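Local atomic coordinates of nicotinate-nucleotide--dimethylbenzimidazole phosphoribosyltransferase (Thermus thermophilus HB8, PDB entry 1WX1), a protein that probably transfers the phosphoribosyl group of nicotinate mononucleotide to 5,6-dimethylbenzimidazole, giving alpha-ribazole 5'-phosphate for the lower ligand of cobalamin. Residues Ala123-Met131 / Ala204-Leu212; Thr168-Leu179 / Phe252-Lys263. All blocks are in the same frame, centred on the assembly; numbering follows the deposited sequence.

Interaction 1 (Ala123-Met131 / Ala204-Leu212); sequences ANLAQGPAM and AVARALARL. With NA (sodium ion), chain C.
Ala126, in an irregular loop, lies against Ala204 on a helix at a CA to CA distance of 4.4 Å, and from there the helical segment sends two arginines to the loop's carbonyl oxygens. Arg211 grips the carbonyl of Leu125 end-on: NH1 and NH2 both donate to Leu125 O, at 2.8 and 2.7 Å, each bond noticeably bent. A turn at chi3 (-59°) swings its guanidinium over Gly128, whose carbonyl carbon lies against one face, while NE is held by a salt bridge to Glu224. A leucine in place of Arg211 would probably leave Leu125 O without either donor and Glu224 without its charged mate. Arg207 works at the next carbonyl, its NE giving Ala126 O a nearly straight bond of 3.1 Å (166°). Its NH2 makes a weak bond to Gln127 OE1, the amide plane turned 71° from the guanidinium; the other end of that amide, NE2, is bonded to Glu61. The backbone O of Gln127 binds a sodium ion at 2.5 Å, which three waters also bind. Beside these bonds, Ala126 CB meets Ala204 CB at 3.7 Å, and Leu125 CD1 touches Ala208 CB. The contact thus ties the loop between strand 113-115 and helix 133-152 to the C-terminal part of helix 195-210 and to Arg211, with helices 167-179 and 218-225 packed alongside.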
ATOM      1  N   ALA A 123     -32.915  -8.419  14.750  1.00 17.32           N
ATOM      2  CA  ALA A 123     -33.400  -9.586  15.479  1.00 17.26           C
ATOM      3  C   ALA A 123     -32.341 -10.653  15.170  1.00 18.32           C
ATOM      4  O   ALA A 123     -31.482 -10.433  14.316  1.00 16.96           O
ATOM      5  CB  ALA A 123     -34.769 -10.017  14.940  1.00 16.03           C
ATOM      6  N   ASN A 124     -32.399 -11.792  15.857  1.00 17.29           N
ATOM      7  CA  ASN A 124     -31.443 -12.883  15.652  1.00 18.62           C
ATOM      8  C   ASN A 124     -31.680 -13.529  14.285  1.00 19.22           C
ATOM      9  O   ASN A 124     -32.673 -14.225  14.091  1.00 18.02           O
ATOM     10  CB  ASN A 124     -31.621 -13.937  16.752  1.00 18.40           C
ATOM     11  CG  ASN A 124     -30.533 -14.993  16.736  1.00 18.53           C
ATOM     12  OD1 ASN A 124     -29.843 -15.185  15.735  1.00 16.33           O
ATOM     13  ND2 ASN A 124     -30.384 -15.697  17.853  1.00 18.80           N
ATOM     14  N   LEU A 125     -30.757 -13.315  13.352  1.00 18.76           N
ATOM     15  CA  LEU A 125     -30.901 -13.853  11.998  1.00 19.14           C
ATOM     16  C   LEU A 125     -30.932 -15.380  11.917  1.00 18.01           C
ATOM     17  O   LEU A 125     -31.363 -15.945  10.910  1.00 17.63           O
ATOM     18  CB  LEU A 125     -29.774 -13.309  11.099  1.00 18.49           C
ATOM     19  CG  LEU A 125     -28.341 -13.778  11.373  1.00 17.46           C
ATOM     20  CD1 LEU A 125     -28.081 -15.083  10.630  1.00 15.76           C
ATOM     21  CD2 LEU A 125     -27.354 -12.714  10.896  1.00 14.66           C
ATOM     22  N   ALA A 126     -30.466 -16.052  12.965  1.00 18.72           N
ATOM     23  CA  ALA A 126     -30.466 -17.509  12.975  1.00 18.38           C
ATOM     24  C   ALA A 126     -31.831 -18.073  13.354  1.00 19.21           C
ATOM     25  O   ALA A 126     -32.102 -19.260  13.138  1.00 19.54           O
ATOM     26  CB  ALA A 126     -29.407 -18.032  13.950  1.00 18.61           C
ATOM     27  N   GLN A 127     -32.692 -17.223  13.905  1.00 17.79           N
ATOM     28  CA  GLN A 127     -34.009 -17.665  14.359  1.00 18.95           C
ATOM     29  C   GLN A 127     -35.182 -17.049  13.605  1.00 19.17           C
ATOM     30  O   GLN A 127     -36.322 -17.480  13.772  1.00 18.95           O
ATOM     31  CB  GLN A 127     -34.161 -17.364  15.852  1.00 18.31           C
ATOM     32  CG  GLN A 127     -33.018 -17.903  16.707  1.00 19.76           C
ATOM     33  CD  GLN A 127     -32.938 -19.419  16.701  1.00 21.60           C
ATOM     34  OE1 GLN A 127     -33.895 -20.104  16.333  1.00 20.74           O
ATOM     35  NE2 GLN A 127     -31.795 -19.950  17.096  1.00 21.59           N
ATOM     36  N   GLY A 128     -34.910 -16.037  12.789  1.00 17.87           N
ATOM     37  CA  GLY A 128     -35.977 -15.393  12.042  1.00 18.11           C
ATOM     38  C   GLY A 128     -35.433 -14.216  11.257  1.00 18.10           C
ATOM     39  O   GLY A 128     -34.233 -13.953  11.312  1.00 16.86           O
ATOM     40  N   PRO A 129     -36.283 -13.486  10.519  1.00 19.50           N
ATOM     41  CA  PRO A 129     -35.811 -12.335   9.740  1.00 19.06           C
ATOM     42  C   PRO A 129     -35.095 -11.312  10.614  1.00 18.98           C
ATOM     43  O   PRO A 129     -35.571 -10.955  11.694  1.00 17.13           O
ATOM     44  CB  PRO A 129     -37.094 -11.783   9.121  1.00 20.35           C
ATOM     45  CG  PRO A 129     -38.153 -12.194  10.105  1.00 23.71           C
ATOM     46  CD  PRO A 129     -37.749 -13.600  10.452  1.00 20.38           C
ATOM     47  N   ALA A 130     -33.951 -10.840  10.138  1.00 17.72           N
ATOM     48  CA  ALA A 130     -33.160  -9.874  10.884  1.00 17.92           C
ATOM     49  C   ALA A 130     -33.878  -8.540  11.045  1.00 17.42           C
ATOM     50  O   ALA A 130     -33.765  -7.890  12.084  1.00 18.04           O
ATOM     51  CB  ALA A 130     -31.815  -9.668  10.197  1.00 17.87           C
ATOM     52  N   MET A 131     -34.618  -8.139  10.017  1.00 16.43           N
ATOM     53  CA  MET A 131     -35.350  -6.875  10.039  1.00 17.37           C
ATOM     54  C   MET A 131     -36.456  -6.957   8.993  1.00 16.93           C
ATOM     55  O   MET A 131     -36.510  -7.917   8.231  1.00 18.07           O
ATOM     56  CB  MET A 131     -34.405  -5.723   9.675  1.00 19.16           C
ATOM     57  CG  MET A 131     -33.977  -5.740   8.206  1.00 19.21           C
ATOM     58  SD  MET A 131     -32.481  -4.789   7.829  1.00 20.05           S
ATOM     59  CE  MET A 131     -31.234  -6.025   8.116  1.00 18.80           C
ATOM     60  N   ALA A 204     -25.894 -20.823  11.960  1.00 21.97           N
ATOM     61  CA  ALA A 204     -26.683 -19.595  11.917  1.00 20.91           C
ATOM     62  C   ALA A 204     -26.921 -19.206  10.470  1.00 20.18           C
ATOM     63  O   ALA A 204     -28.032 -18.840  10.096  1.00 19.97           O
ATOM     64  CB  ALA A 204     -25.954 -18.464  12.657  1.00 20.53           C
ATOM     65  N   VAL A 205     -25.873 -19.316   9.657  1.00 20.37           N
ATOM     66  CA  VAL A 205     -25.969 -18.986   8.242  1.00 19.99           C
ATOM     67  C   VAL A 205     -26.915 -19.949   7.528  1.00 21.17           C
ATOM     68  O   VAL A 205     -27.771 -19.529   6.745  1.00 22.39           O
ATOM     69  CB  VAL A 205     -24.578 -19.040   7.554  1.00 21.35           C
ATOM     70  CG1 VAL A 205     -24.728 -18.883   6.036  1.00 20.53           C
ATOM     71  CG2 VAL A 205     -23.690 -17.937   8.104  1.00 19.68           C
ATOM     72  N   ALA A 206     -26.764 -21.240   7.801  1.00 22.62           N
ATOM     73  CA  ALA A 206     -27.615 -22.241   7.172  1.00 22.63           C
ATOM     74  C   ALA A 206     -29.082 -21.997   7.512  1.00 23.91           C
ATOM     75  O   ALA A 206     -29.953 -22.141   6.658  1.00 24.35           O
ATOM     76  CB  ALA A 206     -27.192 -23.646   7.616  1.00 22.01           C
ATOM     77  N   ARG A 207     -29.355 -21.624   8.759  1.00 24.10           N
ATOM     78  CA  ARG A 207     -30.727 -21.369   9.189  1.00 25.20           C
ATOM     79  C   ARG A 207     -31.315 -20.198   8.416  1.00 23.93           C
ATOM     80  O   ARG A 207     -32.449 -20.260   7.940  1.00 24.08           O
ATOM     81  CB  ARG A 207     -30.768 -21.055  10.687  1.00 27.24           C
ATOM     82  CG  ARG A 207     -30.073 -22.083  11.559  1.00 34.41           C
ATOM     83  CD  ARG A 207     -31.037 -23.027  12.239  1.00 37.88           C
ATOM     84  NE  ARG A 207     -31.807 -22.358  13.282  1.00 43.05           N
ATOM     85  CZ  ARG A 207     -32.566 -22.993  14.168  1.00 44.77           C
ATOM     86  NH1 ARG A 207     -32.653 -24.316  14.140  1.00 46.33           N
ATOM     87  NH2 ARG A 207     -33.244 -22.307  15.077  1.00 46.73           N
ATOM     88  N   ALA A 208     -30.541 -19.126   8.295  1.00 21.89           N
ATOM     89  CA  ALA A 208     -30.994 -17.936   7.584  1.00 21.48           C
ATOM     90  C   ALA A 208     -31.308 -18.241   6.123  1.00 21.75           C
ATOM     91  O   ALA A 208     -32.337 -17.817   5.599  1.00 22.04           O
ATOM     92  CB  ALA A 208     -29.932 -16.839   7.677  1.00 19.12           C
ATOM     93  N   LEU A 209     -30.417 -18.977   5.468  1.00 23.19           N
ATOM     94  CA  LEU A 209     -30.610 -19.323   4.064  1.00 23.80           C
ATOM     95  C   LEU A 209     -31.884 -20.143   3.892  1.00 24.47           C
ATOM     96  O   LEU A 209     -32.626 -19.959   2.932  1.00 23.59           O
ATOM     97  CB  LEU A 209     -29.405 -20.112   3.543  1.00 24.86           C
ATOM     98  CG  LEU A 209     -28.072 -19.353   3.498  1.00 26.43           C
ATOM     99  CD1 LEU A 209     -26.961 -20.297   3.072  1.00 25.65           C
ATOM    100  CD2 LEU A 209     -28.176 -18.176   2.530  1.00 26.88           C
ATOM    101  N   ALA A 210     -32.138 -21.036   4.842  1.00 25.57           N
ATOM    102  CA  ALA A 210     -33.323 -21.886   4.797  1.00 27.12           C
ATOM    103  C   ALA A 210     -34.626 -21.088   4.755  1.00 27.22           C
ATOM    104  O   ALA A 210     -35.644 -21.588   4.275  1.00 27.14           O
ATOM    105  CB  ALA A 210     -33.331 -22.836   5.992  1.00 26.34           C
ATOM    106  N   ARG A 211     -34.609 -19.853   5.245  1.00 25.31           N
ATOM    107  CA  ARG A 211     -35.826 -19.049   5.233  1.00 25.76           C
ATOM    108  C   ARG A 211     -36.094 -18.411   3.871  1.00 26.94           C
ATOM    109  O   ARG A 211     -37.194 -17.932   3.610  1.00 27.73           O
ATOM    110  CB  ARG A 211     -35.771 -17.953   6.305  1.00 24.61           C
ATOM    111  CG  ARG A 211     -35.799 -18.463   7.747  1.00 22.90           C
ATOM    112  CD  ARG A 211     -36.141 -17.327   8.718  1.00 22.32           C
ATOM    113  NE  ARG A 211     -35.186 -16.223   8.641  1.00 21.14           N
ATOM    114  CZ  ARG A 211     -33.959 -16.249   9.157  1.00 22.35           C
ATOM    115  NH1 ARG A 211     -33.528 -17.325   9.804  1.00 16.35           N
ATOM    116  NH2 ARG A 211     -33.150 -15.202   9.010  1.00 20.93           N
ATOM    117  N   LEU A 212     -35.088 -18.410   3.003  1.00 28.11           N
ATOM    118  CA  LEU A 212     -35.221 -17.814   1.678  1.00 30.41           C
ATOM    119  C   LEU A 212     -36.043 -18.661   0.701  1.00 31.92           C
ATOM    120  O   LEU A 212     -36.126 -19.877   0.842  1.00 29.47           O
ATOM    121  CB  LEU A 212     -33.831 -17.555   1.093  1.00 29.77           C
ATOM    122  CG  LEU A 212     -32.954 -16.616   1.929  1.00 28.27           C
ATOM    123  CD1 LEU A 212     -31.566 -16.515   1.322  1.00 28.95           C
ATOM    124  CD2 LEU A 212     -33.613 -15.252   1.999  1.00 24.92           C
TER
HETATM  125 NA    NA C1001     -38.034 -17.704  15.539  1.00 26.01          NA
HETATM  126  O   HOH W   1     -34.828 -19.660  11.317  1.00 27.79           O
HETATM  127  O   HOH W   2     -38.678 -19.924  14.041  1.00 32.89           O
HETATM  128  O   HOH W   3     -39.517 -16.469  13.644  1.00 32.95           O
HETATM  129  O   HOH W   4     -37.247 -15.367  16.541  1.00 28.91           O

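Interaction 2 (Thr168-Leu179 / Phe252-Lys263); sequences TTAAAALTAALL and FPVTAGALLAWK
Phe252 is a knob in a hole of helix 168-179, its ring set among Thr168, Ala171, Ala172 and Thr175. With CG anti to the backbone N (chi1 -172°), the ring reaches across to the facing helix; its edge meets the backbone there, CE1 lying 3.5 Å from Thr168 O. Small residues let the helices come close: the axes of 168-179 and 252-263 approach to 8.7 Å at a crossing angle of 33°, with N-to-C directions roughly alike. Ala171 CB rests 3.6 Å from Pro253 CA and also touches the methyl of Ala256. Further along, leucines take over: Leu178 lays CD1 over the backbone between Leu259 and Leu260, 3.6 Å from Leu260 N, while Leu179 crosses Leu259 at about a right angle, their CD1 atoms 4.0 Å apart. Among the polar groups, Thr175 OG1 turns back to donate to Ala171 O over 2.7 Å. Backbone N of Thr175 reaches the same oxygen from the opposite face, and OG1 is also bonded to Gln286. At the solvent end, a water accepts from Lys263 NZ at 2.6 Å and donates to Leu178 O, bridging the helices. This is plain helix-to-helix packing between the helices that follow the neighbouring parallel strands 157-163 and 247-249; helices 195-210, 228-242 and 281-290 pack around the pair.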
ATOM      1  N   THR A 168     -19.855 -10.259  11.067  1.00 17.08           N
ATOM      2  CA  THR A 168     -19.217 -11.141  10.094  1.00 19.46           C
ATOM      3  C   THR A 168     -20.152 -12.324   9.826  1.00 17.80           C
ATOM      4  O   THR A 168     -20.089 -12.953   8.776  1.00 17.64           O
ATOM      5  CB  THR A 168     -17.837 -11.649  10.579  1.00 21.06           C
ATOM      6  OG1 THR A 168     -18.004 -12.492  11.720  1.00 26.30           O
ATOM      7  CG2 THR A 168     -16.945 -10.475  10.950  1.00 25.18           C
ATOM      8  N   THR A 169     -21.035 -12.620  10.776  1.00 17.77           N
ATOM      9  CA  THR A 169     -21.981 -13.705  10.582  1.00 15.87           C
ATOM     10  C   THR A 169     -23.071 -13.206   9.640  1.00 16.89           C
ATOM     11  O   THR A 169     -23.458 -13.906   8.704  1.00 17.15           O
ATOM     12  CB  THR A 169     -22.599 -14.169  11.922  1.00 18.32           C
ATOM     13  OG1 THR A 169     -21.568 -14.724  12.744  1.00 19.41           O
ATOM     14  CG2 THR A 169     -23.657 -15.239  11.686  1.00 17.90           C
ATOM     15  N   ALA A 170     -23.556 -11.989   9.878  1.00 14.67           N
ATOM     16  CA  ALA A 170     -24.579 -11.400   9.019  1.00 14.94           C
ATOM     17  C   ALA A 170     -23.998 -11.214   7.613  1.00 15.75           C
ATOM     18  O   ALA A 170     -24.695 -11.407   6.618  1.00 15.74           O
ATOM     19  CB  ALA A 170     -25.037 -10.047   9.578  1.00 14.13           C
ATOM     20  N   ALA A 171     -22.723 -10.836   7.540  1.00 13.75           N
ATOM     21  CA  ALA A 171     -22.067 -10.638   6.248  1.00 15.12           C
ATOM     22  C   ALA A 171     -21.951 -11.973   5.508  1.00 15.96           C
ATOM     23  O   ALA A 171     -22.115 -12.028   4.289  1.00 15.93           O
ATOM     24  CB  ALA A 171     -20.687 -10.026   6.447  1.00 13.90           C
ATOM     25  N   ALA A 172     -21.671 -13.043   6.249  1.00 14.71           N
ATOM     26  CA  ALA A 172     -21.547 -14.369   5.653  1.00 16.81           C
ATOM     27  C   ALA A 172     -22.894 -14.825   5.100  1.00 18.07           C
ATOM     28  O   ALA A 172     -22.968 -15.392   4.005  1.00 18.82           O
ATOM     29  CB  ALA A 172     -21.037 -15.368   6.688  1.00 17.10           C
ATOM     30  N   ALA A 173     -23.959 -14.571   5.856  1.00 17.17           N
ATOM     31  CA  ALA A 173     -25.297 -14.961   5.439  1.00 17.73           C
ATOM     32  C   ALA A 173     -25.712 -14.210   4.180  1.00 19.10           C
ATOM     33  O   ALA A 173     -26.206 -14.810   3.215  1.00 18.89           O
ATOM     34  CB  ALA A 173     -26.296 -14.693   6.563  1.00 18.76           C
ATOM     35  N   LEU A 174     -25.506 -12.897   4.192  1.00 17.07           N
ATOM     36  CA  LEU A 174     -25.861 -12.063   3.055  1.00 16.54           C
ATOM     37  C   LEU A 174     -25.040 -12.449   1.829  1.00 17.18           C
ATOM     38  O   LEU A 174     -25.563 -12.514   0.714  1.00 18.61           O
ATOM     39  CB  LEU A 174     -25.635 -10.587   3.390  1.00 17.53           C
ATOM     40  CG  LEU A 174     -25.945  -9.591   2.267  1.00 19.45           C
ATOM     41  CD1 LEU A 174     -27.394  -9.758   1.819  1.00 19.12           C
ATOM     42  CD2 LEU A 174     -25.705  -8.168   2.761  1.00 16.40           C
ATOM     43  N   THR A 175     -23.756 -12.714   2.034  1.00 17.67           N
ATOM     44  CA  THR A 175     -22.893 -13.087   0.922  1.00 18.32           C
ATOM     45  C   THR A 175     -23.339 -14.422   0.331  1.00 20.42           C
ATOM     46  O   THR A 175     -23.478 -14.559  -0.885  1.00 20.54           O
ATOM     47  CB  THR A 175     -21.430 -13.181   1.370  1.00 17.31           C
ATOM     48  OG1 THR A 175     -20.984 -11.891   1.812  1.00 17.87           O
ATOM     49  CG2 THR A 175     -20.544 -13.654   0.219  1.00 18.80           C
ATOM     50  N   ALA A 176     -23.569 -15.403   1.198  1.00 21.18           N
ATOM     51  CA  ALA A 176     -24.007 -16.720   0.751  1.00 21.96           C
ATOM     52  C   ALA A 176     -25.326 -16.619  -0.016  1.00 22.04           C
ATOM     53  O   ALA A 176     -25.489 -17.231  -1.074  1.00 23.06           O
ATOM     54  CB  ALA A 176     -24.159 -17.660   1.952  1.00 20.69           C
ATOM     55  N   ALA A 177     -26.258 -15.829   0.508  1.00 20.99           N
ATOM     56  CA  ALA A 177     -27.558 -15.663  -0.125  1.00 22.20           C
ATOM     57  C   ALA A 177     -27.471 -15.006  -1.505  1.00 24.72           C
ATOM     58  O   ALA A 177     -28.088 -15.476  -2.462  1.00 22.47           O
ATOM     59  CB  ALA A 177     -28.480 -14.855   0.786  1.00 20.18           C
ATOM     60  N   LEU A 178     -26.704 -13.924  -1.605  1.00 23.27           N
ATOM     61  CA  LEU A 178     -26.552 -13.212  -2.871  1.00 24.22           C
ATOM     62  C   LEU A 178     -25.749 -13.978  -3.915  1.00 25.35           C
ATOM     63  O   LEU A 178     -26.039 -13.894  -5.104  1.00 28.03           O
ATOM     64  CB  LEU A 178     -25.884 -11.853  -2.640  1.00 21.86           C
ATOM     65  CG  LEU A 178     -26.608 -10.879  -1.713  1.00 22.34           C
ATOM     66  CD1 LEU A 178     -25.821  -9.574  -1.628  1.00 21.89           C
ATOM     67  CD2 LEU A 178     -28.003 -10.622  -2.238  1.00 24.29           C
ATOM     68  N   LEU A 179     -24.733 -14.714  -3.473  1.00 26.45           N
ATOM     69  CA  LEU A 179     -23.889 -15.463  -4.395  1.00 28.95           C
ATOM     70  C   LEU A 179     -24.266 -16.938  -4.518  1.00 31.76           C
ATOM     71  O   LEU A 179     -23.708 -17.654  -5.350  1.00 32.87           O
ATOM     72  CB  LEU A 179     -22.429 -15.351  -3.970  1.00 26.52           C
ATOM     73  CG  LEU A 179     -21.863 -13.933  -3.855  1.00 26.35           C
ATOM     74  CD1 LEU A 179     -20.394 -14.021  -3.515  1.00 25.89           C
ATOM     75  CD2 LEU A 179     -22.059 -13.171  -5.159  1.00 25.36           C
ATOM     76  N   PHE A 252     -14.583  -7.855   4.709  1.00 15.87           N
ATOM     77  CA  PHE A 252     -15.686  -8.788   4.482  1.00 15.95           C
ATOM     78  C   PHE A 252     -17.098  -8.200   4.636  1.00 16.21           C
ATOM     79  O   PHE A 252     -17.916  -8.303   3.717  1.00 16.03           O
ATOM     80  CB  PHE A 252     -15.486 -10.014   5.398  1.00 15.78           C
ATOM     81  CG  PHE A 252     -16.440 -11.153   5.136  1.00 17.79           C
ATOM     82  CD1 PHE A 252     -17.216 -11.676   6.172  1.00 17.19           C
ATOM     83  CD2 PHE A 252     -16.547 -11.720   3.872  1.00 16.91           C
ATOM     84  CE1 PHE A 252     -18.078 -12.752   5.952  1.00 17.99           C
ATOM     85  CE2 PHE A 252     -17.408 -12.797   3.640  1.00 18.71           C
ATOM     86  CZ  PHE A 252     -18.177 -13.313   4.682  1.00 17.88           C
ATOM     87  N   PRO A 253     -17.407  -7.578   5.789  1.00 15.54           N
ATOM     88  CA  PRO A 253     -18.748  -7.007   5.964  1.00 14.28           C
ATOM     89  C   PRO A 253     -19.016  -5.859   4.987  1.00 13.53           C
ATOM     90  O   PRO A 253     -20.094  -5.770   4.399  1.00 13.85           O
ATOM     91  CB  PRO A 253     -18.739  -6.546   7.426  1.00 15.71           C
ATOM     92  CG  PRO A 253     -17.770  -7.507   8.077  1.00 15.92           C
ATOM     93  CD  PRO A 253     -16.656  -7.543   7.057  1.00 17.46           C
ATOM     94  N   VAL A 254     -18.033  -4.982   4.806  1.00 12.07           N
ATOM     95  CA  VAL A 254     -18.206  -3.864   3.877  1.00 13.32           C
ATOM     96  C   VAL A 254     -18.422  -4.371   2.454  1.00 13.83           C
ATOM     97  O   VAL A 254     -19.272  -3.868   1.723  1.00 14.60           O
ATOM     98  CB  VAL A 254     -16.982  -2.909   3.907  1.00 14.48           C
ATOM     99  CG1 VAL A 254     -17.013  -1.965   2.699  1.00 15.17           C
ATOM    100  CG2 VAL A 254     -17.006  -2.093   5.205  1.00 12.90           C
ATOM    101  N   THR A 255     -17.651  -5.377   2.063  1.00 13.46           N
ATOM    102  CA  THR A 255     -17.770  -5.929   0.727  1.00 13.84           C
ATOM    103  C   THR A 255     -19.099  -6.654   0.557  1.00 14.99           C
ATOM    104  O   THR A 255     -19.624  -6.729  -0.544  1.00 15.42           O
ATOM    105  CB  THR A 255     -16.575  -6.857   0.421  1.00 13.93           C
ATOM    106  OG1 THR A 255     -15.367  -6.102   0.572  1.00 13.66           O
ATOM    107  CG2 THR A 255     -16.638  -7.380  -1.017  1.00 13.59           C
ATOM    108  N   ALA A 256     -19.655  -7.179   1.648  1.00 16.37           N
ATOM    109  CA  ALA A 256     -20.958  -7.837   1.564  1.00 15.67           C
ATOM    110  C   ALA A 256     -21.973  -6.744   1.215  1.00 15.98           C
ATOM    111  O   ALA A 256     -22.905  -6.963   0.440  1.00 15.20           O
ATOM    112  CB  ALA A 256     -21.318  -8.493   2.900  1.00 13.36           C
ATOM    113  N   GLY A 257     -21.788  -5.562   1.800  1.00 16.76           N
ATOM    114  CA  GLY A 257     -22.681  -4.452   1.513  1.00 14.10           C
ATOM    115  C   GLY A 257     -22.550  -4.045   0.050  1.00 14.82           C
ATOM    116  O   GLY A 257     -23.536  -3.728  -0.613  1.00 15.05           O
ATOM    117  N   ALA A 258     -21.324  -4.049  -0.461  1.00 14.46           N
ATOM    118  CA  ALA A 258     -21.094  -3.685  -1.859  1.00 15.28           C
ATOM    119  C   ALA A 258     -21.758  -4.688  -2.807  1.00 15.79           C
ATOM    120  O   ALA A 258     -22.256  -4.309  -3.868  1.00 17.30           O
ATOM    121  CB  ALA A 258     -19.600  -3.611  -2.139  1.00 11.71           C
ATOM    122  N   LEU A 259     -21.751  -5.967  -2.433  1.00 17.42           N
ATOM    123  CA  LEU A 259     -22.375  -7.003  -3.262  1.00 17.66           C
ATOM    124  C   LEU A 259     -23.865  -6.725  -3.386  1.00 18.37           C
ATOM    125  O   LEU A 259     -24.463  -6.902  -4.460  1.00 16.51           O
ATOM    126  CB  LEU A 259     -22.156  -8.391  -2.645  1.00 18.66           C
ATOM    127  CG  LEU A 259     -20.750  -8.983  -2.765  1.00 20.28           C
ATOM    128  CD1 LEU A 259     -20.695 -10.314  -2.029  1.00 21.68           C
ATOM    129  CD2 LEU A 259     -20.393  -9.175  -4.237  1.00 20.88           C
ATOM    130  N   LEU A 260     -24.470  -6.291  -2.282  1.00 15.02           N
ATOM    131  CA  LEU A 260     -25.891  -5.974  -2.284  1.00 15.63           C
ATOM    132  C   LEU A 260     -26.155  -4.807  -3.233  1.00 15.70           C
ATOM    133  O   LEU A 260     -27.106  -4.833  -4.019  1.00 15.56           O
ATOM    134  CB  LEU A 260     -26.361  -5.615  -0.867  1.00 16.74           C
ATOM    135  CG  LEU A 260     -27.823  -5.173  -0.737  1.00 17.12           C
ATOM    136  CD1 LEU A 260     -28.749  -6.216  -1.350  1.00 17.72           C
ATOM    137  CD2 LEU A 260     -28.154  -4.952   0.733  1.00 18.10           C
ATOM    138  N   ALA A 261     -25.304  -3.786  -3.162  1.00 15.92           N
ATOM    139  CA  ALA A 261     -25.438  -2.614  -4.023  1.00 16.76           C
ATOM    140  C   ALA A 261     -25.295  -3.036  -5.488  1.00 17.17           C
ATOM    141  O   ALA A 261     -26.047  -2.585  -6.356  1.00 16.67           O
ATOM    142  CB  ALA A 261     -24.368  -1.577  -3.665  1.00 13.31           C
ATOM    143  N   TRP A 262     -24.319  -3.901  -5.748  1.00 17.78           N
ATOM    144  CA  TRP A 262     -24.057  -4.406  -7.089  1.00 18.55           C
ATOM    145  C   TRP A 262     -25.284  -5.134  -7.641  1.00 20.03           C
ATOM    146  O   TRP A 262     -25.649  -4.965  -8.807  1.00 18.35           O
ATOM    147  CB  TRP A 262     -22.849  -5.347  -7.047  1.00 19.90           C
ATOM    148  CG  TRP A 262     -22.485  -5.955  -8.364  1.00 21.86           C
ATOM    149  CD1 TRP A 262     -22.442  -5.327  -9.578  1.00 24.44           C
ATOM    150  CD2 TRP A 262     -22.046  -7.295  -8.591  1.00 25.09           C
ATOM    151  NE1 TRP A 262     -22.015  -6.202 -10.552  1.00 25.37           N
ATOM    152  CE2 TRP A 262     -21.783  -7.433  -9.972  1.00 26.47           C
ATOM    153  CE3 TRP A 262     -21.891  -8.425  -7.766  1.00 26.99           C
ATOM    154  CZ2 TRP A 262     -21.319  -8.619 -10.545  1.00 28.38           C
ATOM    155  CZ3 TRP A 262     -21.433  -9.615  -8.334  1.00 29.94           C
ATOM    156  CH2 TRP A 262     -21.174  -9.705  -9.715  1.00 28.69           C
ATOM    157  N   LYS A 263     -25.923  -5.938  -6.798  1.00 20.61           N
ATOM    158  CA  LYS A 263     -27.109  -6.674  -7.214  1.00 23.40           C
ATOM    159  C   LYS A 263     -28.240  -5.725  -7.582  1.00 22.79           C
ATOM    160  O   LYS A 263     -29.064  -6.036  -8.435  1.00 22.92           O
ATOM    161  CB  LYS A 263     -27.569  -7.624  -6.103  1.00 25.75           C
ATOM    162  CG  LYS A 263     -26.598  -8.760  -5.857  1.00 31.20           C
ATOM    163  CD  LYS A 263     -26.305  -9.502  -7.152  1.00 35.52           C
ATOM    164  CE  LYS A 263     -25.208 -10.536  -6.969  1.00 37.70           C
ATOM    165  NZ  LYS A 263     -24.879 -11.180  -8.268  1.00 38.52           N
TER
HETATM  166  O   HOH W   5     -26.759 -12.923  -8.107  1.00 61.26           O

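In the fold
Helix 167-179 is the common element. Interaction 2 uses the side of it turned to helix 252-264, while residues of both segments of interaction 1 pack on adjoining parts of its surface, and Ala172 touches both Phe252 and Val205. Leu125 CD2 comes within 3.6 Å of Ala170 CA, and Leu212 CD1 within 3.5 Å of Ala177 CB, so the two contacts, with centres 14 Å apart, touch directly. Their segments alternate along the chain. Interaction 2 is the deeper and lies nearer the predicted proton acceptor: the side chain of Pro253 is about 10 Å from that of Glu304. Interaction 1, with its sodium ion, lies well away from that site.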